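Local coordinates for ankyrin repeat domain protein (Legionella pneumophila subsp. pneumophila, PDB 6MCA), which is a bacterial effector that interacts with the LARP7 component of the host 7SK snRNP complex and carries ankyrin repeats alongside a cysteine protease-like part, at residues Y54-T57 and P58-C62; T65-I68 and K69-E72; I26-D29 and I30-H33; T87-T90 and P91-A95. All coordinates share one frame; numbering follows the deposited sequence.

Along the chain the order is contact 3, contact 1, contact 2, contact 4, and all four lie on the same side of the chain's centre, in the helical N-terminal part; contact 4 lies within the predicted ankyrin repeat. Contact 3 ends helix 26-31, contact 1 starts helix 58-65, contact 2 turns from that helix into helix 68-76, and contact 4 starts helix 91-97. The centre of contact 1 lies about 10 Å from those of contacts 3 and 4 and about 11 Å from that of contact 2, and it touches all three. Contacts 3 and 4, about 18 Å apart between centres, do not meet. Short helices thus pack together, their ends fixed by local turns.

Contact 1 (Y54-T57 and P58-C62); sequences YGFT and PLIEC
Thr57 and Pro58 open helix 58-65 with Thr57 as N-cap, and the Thr-Pro-Leu sequence resembles the start of the TPLH motif of ankyrin repeats. Pro58 takes the first helical position, where its missing N-H costs no bond; its ring packs outward on Ile30 of helix 26-31 and Leu74 of helix 68-76. Of the Leu59 side chain, CB is the atom near Thr57, and its branch runs off toward Ile81 and Pro91. Ile60 meets the cap twice. Its backbone N donates to Thr57 OG1 over 3.1 Å at 160°, the capping bond, made possible because OG1 stands between the backbone N and the carbonyl carbon (chi1 69°). Ile60 CG1 also lies 3.2 Å from Thr57 OG1, so amide and branch of one residue meet the hydroxyl from the same side. The Ile60 and Phe56 side chains cross at about a right angle, with Ile60 CG2 3.5 Å from Phe56 CD1, while the Phe56 ring itself meets Trp94 edge-to-face. Glu61 closes the first full turn, Glu61 N donating to Thr57 O over 2.8 Å, nearly in line with the C=O. A bend at chi2 (-77°) lays CG against Thr57 O and turns the carboxylate back toward Tyr54 and Phe56, with the like charge of Asp52 nearby. The carboxylate plane stands steeply to the Phe56 ring, and Glu61 OE2 reaches the edge of that ring, 3.6 Å from Phe56 CD2; on the tyrosine Glu61 OE2 lies obliquely, 3.8 Å from Tyr54 CD2.

Contact 2 (T65-I68 and K69-E72); sequences TRQI and KIAE
Glu72 N donates to Ile68 O over 2.9 Å at 154° in the first turn of helix 68-76, just after the tight turn between this helix and helix 58-65. The donor is tilted 26° from the carbonyl plane. Ala71 N makes a weak bond to Gln67 O over 3.3 Å, with Gln67 at the N-cap. The preceding helix closes in a Schellman motif at Arg66, whose positive phi turns the chain. Gln67 N then reaches back to Cys62 O in a probable hydrogen bond; this is the longer bond of the Schellman motif, and it fixes Gln67, the next N-cap, against the end of helix 58-65. Thr65 OG1 also turns back into its own helix, bonding Glu61 O.

Packing surrounds these backbone bonds. Ala71 CB sits 3.5 Å from Gln67 O, near the carbonyls of both Gln67 and Ile68, and it also packs on Leu59 and Cys62. Ile70 turns to Cys62 of the same neighbouring helix and to Ile30 of helix 26-31. Gln67 runs alongside Ile70, pointing the same way, though two conformers are deposited for it; in the one given its OE1 bonds a glycerol, probably from the crystallisation liquor. Ile68, likewise modelled twice, leans toward Asp102 and Leu106 of helix 101-109. Glu72, which also touches Leu106, keeps CG beside its backbone N (chi1 -69°), which lays Glu72 CG 3.2 Å from Ile68 O.

Contact 3 (I26-D29 and I30-H33); sequences IAND and IISH
A Schellman motif closes helix 26-31, and just ahead of its C-prime residue, His33, Ser32 makes a double bond of contacts to Asn28. Ser32 N and Ser32 OG each lie 3.0 Å from Asn28 O and come at that oxygen from opposite faces of the carbonyl plane, the amide well above the plane and the hydroxyl tilted 20°. The hydroxyl can fold back so because OG stands beside its own backbone N (chi1 -62°). His33, in positive phi, then sends His33 N back to Ile30 O over 3.0 Å, and Arg34 N returns to Asp29 O. Earlier the helix runs regularly, Ile30 N donating to Ile26 O over 2.9 Å and Ile31 N to Ala27 O over 2.9 Å.

On the apolar side Ile26 CG1 touches Ile30 CD1 at 4.2 Å, one turn apart. Ile31 lays CG1 3.2 Å from Ala27 O, its other contacts leading to Glu61 of helix 58-65, while Ile26 faces Phe38 and Tyr41 of helix 38-43. Asn28 OD1 accepts from Tyr54, and Asp29 OD2 bonds the hydroxyl of Tyr41.

The carbonyls of Asn28, Asp29 and Ile30 each receive a donor from the turn that ends the helix, and Ser32 supplies by side chain a bond that adds to the main-chain pattern where the helix stops.

Contact 4 (T87-T90 and P91-A95); sequences TGRT and PLHWA
Arg89 lays its side chain over one face of Trp94 at the start of helix 91-97, in a Thr-Pro-Leu-His sequence that is the ankyrin TPLH motif. Arg89 CB stands 3.3 Å from Trp94 NE1, beside the pyrrole end of the indole. CG comes near His93 CB, and Arg89 CD comes down on the six-membered ring of Trp94 in a CH-pi contact, 3.7 Å from the ring centroid. From CG to NE the chain is extended, which carries the guanidinium over the six-membered ring. There Arg89 NH1 meets Trp94 CZ3 at 3.3 Å. Arg89 CZ lies 4.5 Å from the centroid of that Trp94 ring, a cation-pi contact. The two planes are 58° apart. The tip pairs with Asp97, a salt bridge through NH1, while NE bonds a tartrate, probably from the crystallisation liquor.

Within the motif, Thr90 is at the N-cap position. Thr90 OG1 and His93 ND1 share a hydrogen bond of 3.1 Å in which either could be the donor, OG1 lying at the edge of the imidazole. Thr90 N adds a weak bond to the same nitrogen, and Trp94 N donates to Thr90 O over 3.2 Å.

His93 NE2 is bound in turn by Leu122 O, so the imidazole is held at both nitrogens and its rotation is fixed. The indole NH also bonds Arg89 O weakly; Trp94 is held at its NH by Asp85 and over one face by Arg89, whose charge may polarise the ring.

Contact 1 (Y54-T57 and P58-C62)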
ATOM      1  N   TYR A  54      -6.194  19.335 -14.991  1.00 45.01           N
ATOM      2  CA  TYR A  54      -5.864  17.979 -14.577  1.00 38.32           C
ATOM      3  C   TYR A  54      -5.767  17.827 -13.065  1.00 44.35           C
ATOM      4  O   TYR A  54      -5.477  16.728 -12.584  1.00 35.27           O
ATOM      5  CB  TYR A  54      -4.548  17.534 -15.223  1.00 35.88           C
ATOM      6  CG  TYR A  54      -4.536  17.639 -16.731  1.00 37.64           C
ATOM      7  CD1 TYR A  54      -5.193  16.702 -17.518  1.00 41.90           C
ATOM      8  CD2 TYR A  54      -3.865  18.674 -17.369  1.00 29.47           C
ATOM      9  CE1 TYR A  54      -5.184  16.794 -18.898  1.00 29.95           C
ATOM     10  CE2 TYR A  54      -3.851  18.774 -18.747  1.00 41.62           C
ATOM     11  CZ  TYR A  54      -4.512  17.832 -19.506  1.00 44.05           C
ATOM     12  OH  TYR A  54      -4.499  17.929 -20.879  1.00 36.48           O
ATOM     13  N   GLY A  55      -6.002  18.897 -12.310  1.00 35.40           N
ATOM     14  CA  GLY A  55      -5.914  18.846 -10.867  1.00 25.58           C
ATOM     15  C   GLY A  55      -4.547  19.136 -10.291  1.00 36.79           C
ATOM     16  O   GLY A  55      -4.340  18.912  -9.092  1.00 28.13           O
ATOM     17  N   PHE A  56      -3.612  19.633 -11.096  1.00 23.19           N
ATOM     18  CA  PHE A  56      -2.247  19.880 -10.664  1.00 26.46           C
ATOM     19  C   PHE A  56      -1.896  21.352 -10.840  1.00 35.32           C
ATOM     20  O   PHE A  56      -2.626  22.124 -11.466  1.00 32.82           O
ATOM     21  CB  PHE A  56      -1.255  19.007 -11.446  1.00 28.15           C
ATOM     22  CG  PHE A  56      -1.510  17.534 -11.314  1.00 31.44           C
ATOM     23  CD1 PHE A  56      -1.453  16.918 -10.077  1.00 33.16           C
ATOM     24  CD2 PHE A  56      -1.799  16.762 -12.428  1.00 33.49           C
ATOM     25  CE1 PHE A  56      -1.686  15.564  -9.950  1.00 35.45           C
ATOM     26  CE2 PHE A  56      -2.031  15.406 -12.306  1.00 29.78           C
ATOM     27  CZ  PHE A  56      -1.974  14.806 -11.065  1.00 33.52           C
ATOM     28  N   THR A  57      -0.763  21.735 -10.267  1.00 29.60           N
ATOM     29  CA  THR A  57      -0.165  23.041 -10.471  1.00 25.34           C
ATOM     30  C   THR A  57       0.916  22.953 -11.536  1.00 27.76           C
ATOM     31  O   THR A  57       1.391  21.861 -11.861  1.00 32.67           O
ATOM     32  CB  THR A  57       0.438  23.566  -9.161  1.00 27.76           C
ATOM     33  OG1 THR A  57       1.582  22.778  -8.809  1.00 28.23           O
ATOM     34  CG2 THR A  57      -0.582  23.502  -8.037  1.00 27.60           C
ATOM     35  N   PRO A  58       1.316  24.083 -12.129  1.00 28.61           N
ATOM     36  CA  PRO A  58       2.419  24.036 -13.105  1.00 26.49           C
ATOM     37  C   PRO A  58       3.688  23.394 -12.560  1.00 30.83           C
ATOM     38  O   PRO A  58       4.360  22.646 -13.282  1.00 27.23           O
ATOM     39  CB  PRO A  58       2.630  25.515 -13.456  1.00 26.13           C
ATOM     40  CG  PRO A  58       1.297  26.138 -13.241  1.00 19.36           C
ATOM     41  CD  PRO A  58       0.677  25.412 -12.080  1.00 27.40           C
ATOM     42  N   LEU A  59       4.029  23.660 -11.296  1.00 29.68           N
ATOM     43  CA  LEU A  59       5.213  23.045 -10.705  1.00 25.26           C
ATOM     44  C   LEU A  59       5.039  21.538 -10.560  1.00 35.07           C
ATOM     45  O   LEU A  59       5.980  20.772 -10.797  1.00 27.50           O
ATOM     46  CB  LEU A  59       5.517  23.685  -9.352  1.00 26.65           C
ATOM     47  CG  LEU A  59       6.857  23.309  -8.719  1.00 29.02           C
ATOM     48  CD1 LEU A  59       8.006  23.681  -9.643  1.00 17.77           C
ATOM     49  CD2 LEU A  59       7.015  23.976  -7.361  1.00 24.18           C
ATOM     50  N   ILE A  60       3.842  21.095 -10.172  1.00 25.55           N
ATOM     51  CA  ILE A  60       3.587  19.661 -10.082  1.00 20.39           C
ATOM     52  C   ILE A  60       3.608  19.025 -11.466  1.00 34.95           C
ATOM     53  O   ILE A  60       4.057  17.883 -11.622  1.00 29.78           O
ATOM     54  CB  ILE A  60       2.259  19.404  -9.345  1.00 25.49           C
ATOM     55  CG1 ILE A  60       2.371  19.852  -7.885  1.00 24.97           C
ATOM     56  CG2 ILE A  60       1.869  17.938  -9.423  1.00 32.14           C
ATOM     57  CD1 ILE A  60       1.141  19.553  -7.055  1.00 25.18           C
ATOM     58  N   GLU A  61       3.143  19.744 -12.491  1.00 25.43           N
ATOM     59  CA  GLU A  61       3.275  19.246 -13.858  1.00 30.24           C
ATOM     60  C   GLU A  61       4.741  19.077 -14.237  1.00 31.57           C
ATOM     61  O   GLU A  61       5.124  18.067 -14.842  1.00 34.95           O
ATOM     62  CB  GLU A  61       2.578  20.195 -14.834  1.00 25.83           C
ATOM     63  CG  GLU A  61       1.070  20.276 -14.669  1.00 35.15           C
ATOM     64  CD  GLU A  61       0.345  19.084 -15.264  1.00 52.55           C
ATOM     65  OE1 GLU A  61       1.000  18.261 -15.939  1.00 50.12           O
ATOM     66  OE2 GLU A  61      -0.882  18.973 -15.061  1.00 44.73           O
ATOM     67  N   CYS A  62       5.577  20.059 -13.885  1.00 26.16           N
ATOM     68  CA  CYS A  62       7.009  19.950 -14.144  1.00 26.40           C
ATOM     69  C   CYS A  62       7.609  18.747 -13.429  1.00 25.94           C
ATOM     70  O   CYS A  62       8.439  18.027 -13.995  1.00 36.21           O
ATOM     71  CB  CYS A  62       7.718  21.231 -13.707  1.00 24.54           C
ATOM     72  SG  CYS A  62       7.300  22.683 -14.684  1.00 35.54           S
TER

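Contact 2 (T65-I68 and K69-E72)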
ATOM      1  N   THR A  65       6.502  15.502 -15.194  1.00 35.26           N
ATOM      2  CA  THR A  65       7.130  15.335 -16.499  1.00 30.28           C
ATOM      3  C   THR A  65       8.648  15.480 -16.466  1.00 29.81           C
ATOM      4  O   THR A  65       9.276  15.445 -17.529  1.00 34.01           O
ATOM      5  CB  THR A  65       6.539  16.334 -17.499  1.00 36.81           C
ATOM      6  OG1 THR A  65       6.734  17.669 -17.015  1.00 34.08           O
ATOM      7  CG2 THR A  65       5.051  16.079 -17.687  1.00 32.34           C
ATOM      8  N   ARG A  66       9.246  15.645 -15.282  1.00 39.21           N
ATOM      9  CA  ARG A  66      10.702  15.707 -15.123  1.00 33.70           C
ATOM     10  C   ARG A  66      11.320  16.856 -15.919  1.00 43.44           C
ATOM     11  O   ARG A  66      12.428  16.737 -16.447  1.00 51.47           O
ATOM     12  CB  ARG A  66      11.363  14.382 -15.514  1.00 33.19           C
ATOM     13  CG  ARG A  66      10.812  13.155 -14.817  1.00 31.91           C
ATOM     14  CD  ARG A  66      11.310  11.896 -15.507  1.00 43.78           C
ATOM     15  NE  ARG A  66      10.893  10.682 -14.815  1.00 54.63           N
ATOM     16  CZ  ARG A  66      11.635  10.048 -13.913  1.00 49.23           C
ATOM     17  NH1 ARG A  66      12.834  10.515 -13.593  1.00 49.24           N
ATOM     18  NH2 ARG A  66      11.178   8.947 -13.333  1.00 56.90           N
ATOM     19  N   GLN A  67      10.592  17.968 -16.020  0.64 37.98           N
ATOM     20  CA  GLN A  67      11.020  19.142 -16.778  0.64 40.37           C
ATOM     21  C   GLN A  67      11.649  20.125 -15.798  0.64 37.82           C
ATOM     22  O   GLN A  67      10.950  20.904 -15.146  0.64 36.07           O
ATOM     23  CB  GLN A  67       9.842  19.763 -17.517  0.64 39.69           C
ATOM     24  CG  GLN A  67       9.304  18.907 -18.649  0.64 39.84           C
ATOM     25  CD  GLN A  67      10.075  19.103 -19.936  0.64 41.01           C
ATOM     26  OE1 GLN A  67       9.654  19.853 -20.815  0.64 39.75           O
ATOM     27  NE2 GLN A  67      11.217  18.437 -20.052  0.64 52.58           N
ATOM     28  N   ILE A  68      12.979  20.096 -15.707  0.64 39.39           N
ATOM     29  CA  ILE A  68      13.657  20.858 -14.664  0.64 39.39           C
ATOM     30  C   ILE A  68      13.831  22.326 -15.052  0.64 37.03           C
ATOM     31  O   ILE A  68      13.825  23.199 -14.179  0.64 38.55           O
ATOM     32  CB  ILE A  68      15.002  20.192 -14.316  0.64 39.88           C
ATOM     33  CG1 ILE A  68      15.587  20.796 -13.037  0.64 35.61           C
ATOM     34  CG2 ILE A  68      15.984  20.297 -15.477  0.64 37.11           C
ATOM     35  CD1 ILE A  68      16.478  19.846 -12.268  0.64 35.47           C
ATOM     36  N   LYS A  69      13.974  22.634 -16.345  1.00 32.91           N
ATOM     37  CA  LYS A  69      14.132  24.031 -16.745  1.00 38.36           C
ATOM     38  C   LYS A  69      12.854  24.831 -16.509  1.00 47.50           C
ATOM     39  O   LYS A  69      12.904  25.970 -16.022  1.00 43.39           O
ATOM     40  CB  LYS A  69      14.557  24.112 -18.211  1.00 43.49           C
ATOM     41  CG  LYS A  69      15.622  23.100 -18.606  1.00 49.77           C
ATOM     42  CD  LYS A  69      16.814  23.771 -19.273  1.00 63.52           C
ATOM     43  CE  LYS A  69      17.848  24.211 -18.249  1.00 79.75           C
ATOM     44  NZ  LYS A  69      19.097  24.702 -18.897  1.00 71.78           N
ATOM     45  N   ILE A  70      11.698  24.253 -16.841  1.00 39.12           N
ATOM     46  CA  ILE A  70      10.435  24.938 -16.590  1.00 34.75           C
ATOM     47  C   ILE A  70      10.202  25.089 -15.092  1.00 37.27           C
ATOM     48  O   ILE A  70       9.654  26.098 -14.632  1.00 37.85           O
ATOM     49  CB  ILE A  70       9.279  24.190 -17.278  1.00 31.52           C
ATOM     50  CG1 ILE A  70       9.655  23.854 -18.722  1.00 26.75           C
ATOM     51  CG2 ILE A  70       8.008  25.023 -17.233  1.00 22.83           C
ATOM     52  CD1 ILE A  70       8.480  23.460 -19.589  1.00 33.21           C
ATOM     53  N   ALA A  71      10.631  24.098 -14.305  1.00 31.16           N
ATOM     54  CA  ALA A  71      10.514  24.209 -12.854  1.00 33.19           C
ATOM     55  C   ALA A  71      11.406  25.320 -12.313  1.00 37.47           C
ATOM     56  O   ALA A  71      11.015  26.042 -11.390  1.00 37.83           O
ATOM     57  CB  ALA A  71      10.854  22.873 -12.195  1.00 28.89           C
ATOM     58  N   GLU A  72      12.609  25.469 -12.874  1.00 30.12           N
ATOM     59  CA  GLU A  72      13.477  26.578 -12.491  1.00 40.68           C
ATOM     60  C   GLU A  72      12.828  27.913 -12.822  1.00 45.54           C
ATOM     61  O   GLU A  72      12.881  28.855 -12.021  1.00 34.28           O
ATOM     62  CB  GLU A  72      14.830  26.461 -13.191  1.00 38.52           C
ATOM     63  CG  GLU A  72      15.698  25.312 -12.713  1.00 42.50           C
ATOM     64  CD  GLU A  72      16.902  25.089 -13.607  1.00 54.10           C
ATOM     65  OE1 GLU A  72      17.856  24.414 -13.166  1.00 76.36           O
ATOM     66  OE2 GLU A  72      16.895  25.593 -14.751  1.00 60.38           O
TER

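Contact 3 (I26-D29 and I30-H33)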
ATOM      1  N   ILE A  26      -1.191  26.364 -19.982  1.00 32.34           N
ATOM      2  CA  ILE A  26       0.156  26.211 -19.444  1.00 35.74           C
ATOM      3  C   ILE A  26       0.441  24.744 -19.149  1.00 32.26           C
ATOM      4  O   ILE A  26       1.567  24.263 -19.337  1.00 34.80           O
ATOM      5  CB  ILE A  26       0.341  27.100 -18.198  1.00 32.55           C
ATOM      6  CG1 ILE A  26       1.756  26.953 -17.631  1.00 38.69           C
ATOM      7  CG2 ILE A  26      -0.699  26.779 -17.132  1.00 35.93           C
ATOM      8  CD1 ILE A  26       2.252  28.185 -16.904  1.00 50.14           C
ATOM      9  N   ALA A  27      -0.578  24.003 -18.703  1.00 27.55           N
ATOM     10  CA  ALA A  27      -0.409  22.573 -18.475  1.00 33.63           C
ATOM     11  C   ALA A  27      -0.119  21.842 -19.779  1.00 30.30           C
ATOM     12  O   ALA A  27       0.749  20.964 -19.825  1.00 37.63           O
ATOM     13  CB  ALA A  27      -1.653  21.996 -17.802  1.00 22.78           C
ATOM     14  N   ASN A  28      -0.834  22.192 -20.851  1.00 39.82           N
ATOM     15  CA  ASN A  28      -0.570  21.572 -22.144  1.00 32.93           C
ATOM     16  C   ASN A  28       0.799  21.966 -22.684  1.00 36.27           C
ATOM     17  O   ASN A  28       1.444  21.170 -23.375  1.00 42.02           O
ATOM     18  CB  ASN A  28      -1.668  21.942 -23.143  1.00 43.85           C
ATOM     19  CG  ASN A  28      -3.017  21.351 -22.772  1.00 64.63           C
ATOM     20  OD1 ASN A  28      -3.095  20.326 -22.093  1.00 46.48           O
ATOM     21  ND2 ASN A  28      -4.088  21.996 -23.220  1.00 77.87           N
ATOM     22  N   ASP A  29       1.256  23.185 -22.383  1.00 38.73           N
ATOM     23  CA  ASP A  29       2.613  23.580 -22.749  1.00 43.37           C
ATOM     24  C   ASP A  29       3.642  22.718 -22.029  1.00 38.70           C
ATOM     25  O   ASP A  29       4.603  22.234 -22.638  1.00 35.88           O
ATOM     26  CB  ASP A  29       2.838  25.059 -22.424  1.00 33.72           C
ATOM     27  CG  ASP A  29       2.119  25.986 -23.381  1.00 51.54           C
ATOM     28  OD1 ASP A  29       1.570  25.497 -24.390  1.00 59.35           O
ATOM     29  OD2 ASP A  29       2.105  27.209 -23.123  1.00 41.99           O
ATOM     30  N   ILE A  30       3.450  22.518 -20.725  1.00 32.51           N
ATOM     31  CA  ILE A  30       4.394  21.732 -19.935  1.00 35.03           C
ATOM     32  C   ILE A  30       4.400  20.279 -20.399  1.00 36.74           C
ATOM     33  O   ILE A  30       5.462  19.670 -20.571  1.00 36.36           O
ATOM     34  CB  ILE A  30       4.059  21.851 -18.438  1.00 33.84           C
ATOM     35  CG1 ILE A  30       4.365  23.266 -17.937  1.00 29.72           C
ATOM     36  CG2 ILE A  30       4.817  20.813 -17.626  1.00 18.67           C
ATOM     37  CD1 ILE A  30       3.956  23.509 -16.499  1.00 28.69           C
ATOM     38  N   ILE A  31       3.214  19.708 -20.617  1.00 34.24           N
ATOM     39  CA  ILE A  31       3.118  18.314 -21.045  1.00 34.57           C
ATOM     40  C   ILE A  31       3.783  18.124 -22.403  1.00 35.36           C
ATOM     41  O   ILE A  31       4.428  17.099 -22.659  1.00 39.16           O
ATOM     42  CB  ILE A  31       1.643  17.868 -21.060  1.00 27.29           C
ATOM     43  CG1 ILE A  31       1.093  17.804 -19.634  1.00 30.56           C
ATOM     44  CG2 ILE A  31       1.488  16.519 -21.748  1.00 30.09           C
ATOM     45  CD1 ILE A  31      -0.412  17.924 -19.560  1.00 35.09           C
ATOM     46  N   SER A  32       3.655  19.112 -23.287  1.00 37.93           N
ATOM     47  CA  SER A  32       4.253  19.051 -24.615  1.00 29.99           C
ATOM     48  C   SER A  32       5.718  19.478 -24.628  1.00 32.45           C
ATOM     49  O   SER A  32       6.286  19.636 -25.714  1.00 35.27           O
ATOM     50  CB  SER A  32       3.453  19.917 -25.591  1.00 35.34           C
ATOM     51  OG  SER A  32       2.123  19.445 -25.712  1.00 49.96           O
ATOM     52  N   HIS A  33       6.325  19.676 -23.456  1.00 39.04           N
ATOM     53  CA  HIS A  33       7.743  20.018 -23.330  1.00 47.62           C
ATOM     54  C   HIS A  33       8.076  21.365 -23.966  1.00 41.98           C
ATOM     55  O   HIS A  33       9.215  21.603 -24.376  1.00 48.23           O
ATOM     56  CB  HIS A  33       8.637  18.916 -23.910  1.00 44.77           C
ATOM     57  CG  HIS A  33       8.667  17.667 -23.085  1.00 40.72           C
ATOM     58  ND1 HIS A  33       9.838  17.121 -22.607  1.00 50.77           N
ATOM     59  CD2 HIS A  33       7.670  16.859 -22.654  1.00 39.64           C
ATOM     60  CE1 HIS A  33       9.561  16.031 -21.913  1.00 50.95           C
ATOM     61  NE2 HIS A  33       8.253  15.849 -21.927  1.00 44.78           N
TER

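Contact 4 (T87-T90 and P91-A95)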
ATOM      1  N   THR A  87      -4.911  15.521  -3.105  1.00 37.42           N
ATOM      2  CA  THR A  87      -4.504  14.376  -2.299  1.00 45.69           C
ATOM      3  C   THR A  87      -3.430  14.718  -1.275  1.00 49.14           C
ATOM      4  O   THR A  87      -3.122  13.877  -0.423  1.00 42.61           O
ATOM      5  CB  THR A  87      -3.999  13.244  -3.198  1.00 43.78           C
ATOM      6  OG1 THR A  87      -2.676  13.551  -3.658  1.00 38.91           O
ATOM      7  CG2 THR A  87      -4.918  13.067  -4.397  1.00 45.70           C
ATOM      8  N   GLY A  88      -2.857  15.917  -1.332  1.00 33.96           N
ATOM      9  CA  GLY A  88      -1.796  16.301  -0.429  1.00 27.08           C
ATOM     10  C   GLY A  88      -0.395  16.045  -0.938  1.00 34.27           C
ATOM     11  O   GLY A  88       0.566  16.253  -0.186  1.00 36.04           O
ATOM     12  N   ARG A  89      -0.246  15.601  -2.184  1.00 24.74           N
ATOM     13  CA  ARG A  89       1.068  15.355  -2.769  1.00 30.06           C
ATOM     14  C   ARG A  89       1.696  16.687  -3.164  1.00 36.38           C
ATOM     15  O   ARG A  89       1.266  17.321  -4.134  1.00 31.06           O
ATOM     16  CB  ARG A  89       0.953  14.432  -3.979  1.00 31.27           C
ATOM     17  CG  ARG A  89       0.891  12.950  -3.658  1.00 41.20           C
ATOM     18  CD  ARG A  89       1.300  12.133  -4.874  1.00 42.28           C
ATOM     19  NE  ARG A  89       1.140  10.697  -4.672  1.00 53.32           N
ATOM     20  CZ  ARG A  89       1.561   9.774  -5.532  1.00 58.10           C
ATOM     21  NH1 ARG A  89       2.171  10.138  -6.652  1.00 47.27           N
ATOM     22  NH2 ARG A  89       1.373   8.487  -5.272  1.00 51.67           N
ATOM     23  N   THR A  90       2.713  17.110  -2.418  1.00 28.40           N
ATOM     24  CA  THR A  90       3.471  18.298  -2.764  1.00 31.04           C
ATOM     25  C   THR A  90       4.330  18.008  -3.992  1.00 32.17           C
ATOM     26  O   THR A  90       4.494  16.851  -4.385  1.00 32.03           O
ATOM     27  CB  THR A  90       4.336  18.734  -1.581  1.00 28.53           C
ATOM     28  OG1 THR A  90       5.415  17.807  -1.408  1.00 28.04           O
ATOM     29  CG2 THR A  90       3.507  18.787  -0.304  1.00 29.17           C
ATOM     30  N   PRO A  91       4.876  19.044  -4.639  1.00 26.91           N
ATOM     31  CA  PRO A  91       5.826  18.792  -5.737  1.00 16.18           C
ATOM     32  C   PRO A  91       6.983  17.894  -5.339  1.00 29.94           C
ATOM     33  O   PRO A  91       7.475  17.115  -6.171  1.00 31.63           O
ATOM     34  CB  PRO A  91       6.305  20.202  -6.106  1.00 19.24           C
ATOM     35  CG  PRO A  91       5.163  21.082  -5.754  1.00 22.82           C
ATOM     36  CD  PRO A  91       4.517  20.472  -4.538  1.00 23.13           C
ATOM     37  N   LEU A  92       7.436  17.974  -4.084  1.00 29.67           N
ATOM     38  CA  LEU A  92       8.494  17.085  -3.622  1.00 32.80           C
ATOM     39  C   LEU A  92       8.032  15.634  -3.617  1.00 29.70           C
ATOM     40  O   LEU A  92       8.803  14.732  -3.960  1.00 26.01           O
ATOM     41  CB  LEU A  92       8.966  17.505  -2.231  1.00 29.07           C
ATOM     42  CG  LEU A  92      10.236  16.816  -1.732  1.00 24.84           C
ATOM     43  CD1 LEU A  92      11.403  17.116  -2.660  1.00 20.34           C
ATOM     44  CD2 LEU A  92      10.553  17.246  -0.311  1.00 35.00           C
ATOM     45  N   HIS A  93       6.777  15.390  -3.224  1.00 23.45           N
ATOM     46  CA  HIS A  93       6.217  14.044  -3.305  1.00 27.11           C
ATOM     47  C   HIS A  93       6.313  13.500  -4.724  1.00 36.00           C
ATOM     48  O   HIS A  93       6.731  12.357  -4.939  1.00 26.19           O
ATOM     49  CB  HIS A  93       4.759  14.050  -2.841  1.00 29.17           C
ATOM     50  CG  HIS A  93       4.584  13.917  -1.361  1.00 30.85           C
ATOM     51  ND1 HIS A  93       4.427  15.004  -0.530  1.00 36.00           N
ATOM     52  CD2 HIS A  93       4.521  12.822  -0.565  1.00 30.18           C
ATOM     53  CE1 HIS A  93       4.283  14.587   0.716  1.00 42.50           C
ATOM     54  NE2 HIS A  93       4.337  13.267   0.722  1.00 32.08           N
ATOM     55  N   TRP A  94       5.935  14.317  -5.709  1.00 28.09           N
ATOM     56  CA  TRP A  94       5.941  13.862  -7.096  1.00 25.92           C
ATOM     57  C   TRP A  94       7.359  13.635  -7.600  1.00 22.86           C
ATOM     58  O   TRP A  94       7.616  12.670  -8.330  1.00 30.98           O
ATOM     59  CB  TRP A  94       5.212  14.874  -7.978  1.00 23.94           C
ATOM     60  CG  TRP A  94       3.745  14.930  -7.705  1.00 30.44           C
ATOM     61  CD1 TRP A  94       3.081  15.875  -6.980  1.00 30.94           C
ATOM     62  CD2 TRP A  94       2.756  13.993  -8.143  1.00 29.83           C
ATOM     63  NE1 TRP A  94       1.738  15.588  -6.945  1.00 26.46           N
ATOM     64  CE2 TRP A  94       1.513  14.436  -7.650  1.00 37.53           C
ATOM     65  CE3 TRP A  94       2.800  12.822  -8.907  1.00 30.27           C
ATOM     66  CZ2 TRP A  94       0.326  13.751  -7.896  1.00 30.95           C
ATOM     67  CZ3 TRP A  94       1.621  12.143  -9.150  1.00 28.54           C
ATOM     68  CH2 TRP A  94       0.400  12.609  -8.646  1.00 36.66           C
ATOM     69  N   ALA A  95       8.293  14.513  -7.227  1.00 26.79           N
ATOM     70  CA  ALA A  95       9.678  14.333  -7.650  1.00 22.76           C
ATOM     71  C   ALA A  95      10.283  13.077  -7.038  1.00 32.71           C
ATOM     72  O   ALA A  95      11.030  12.349  -7.703  1.00 23.96           O
ATOM     73  CB  ALA A  95      10.505  15.561  -7.278  1.00 31.20           C
TER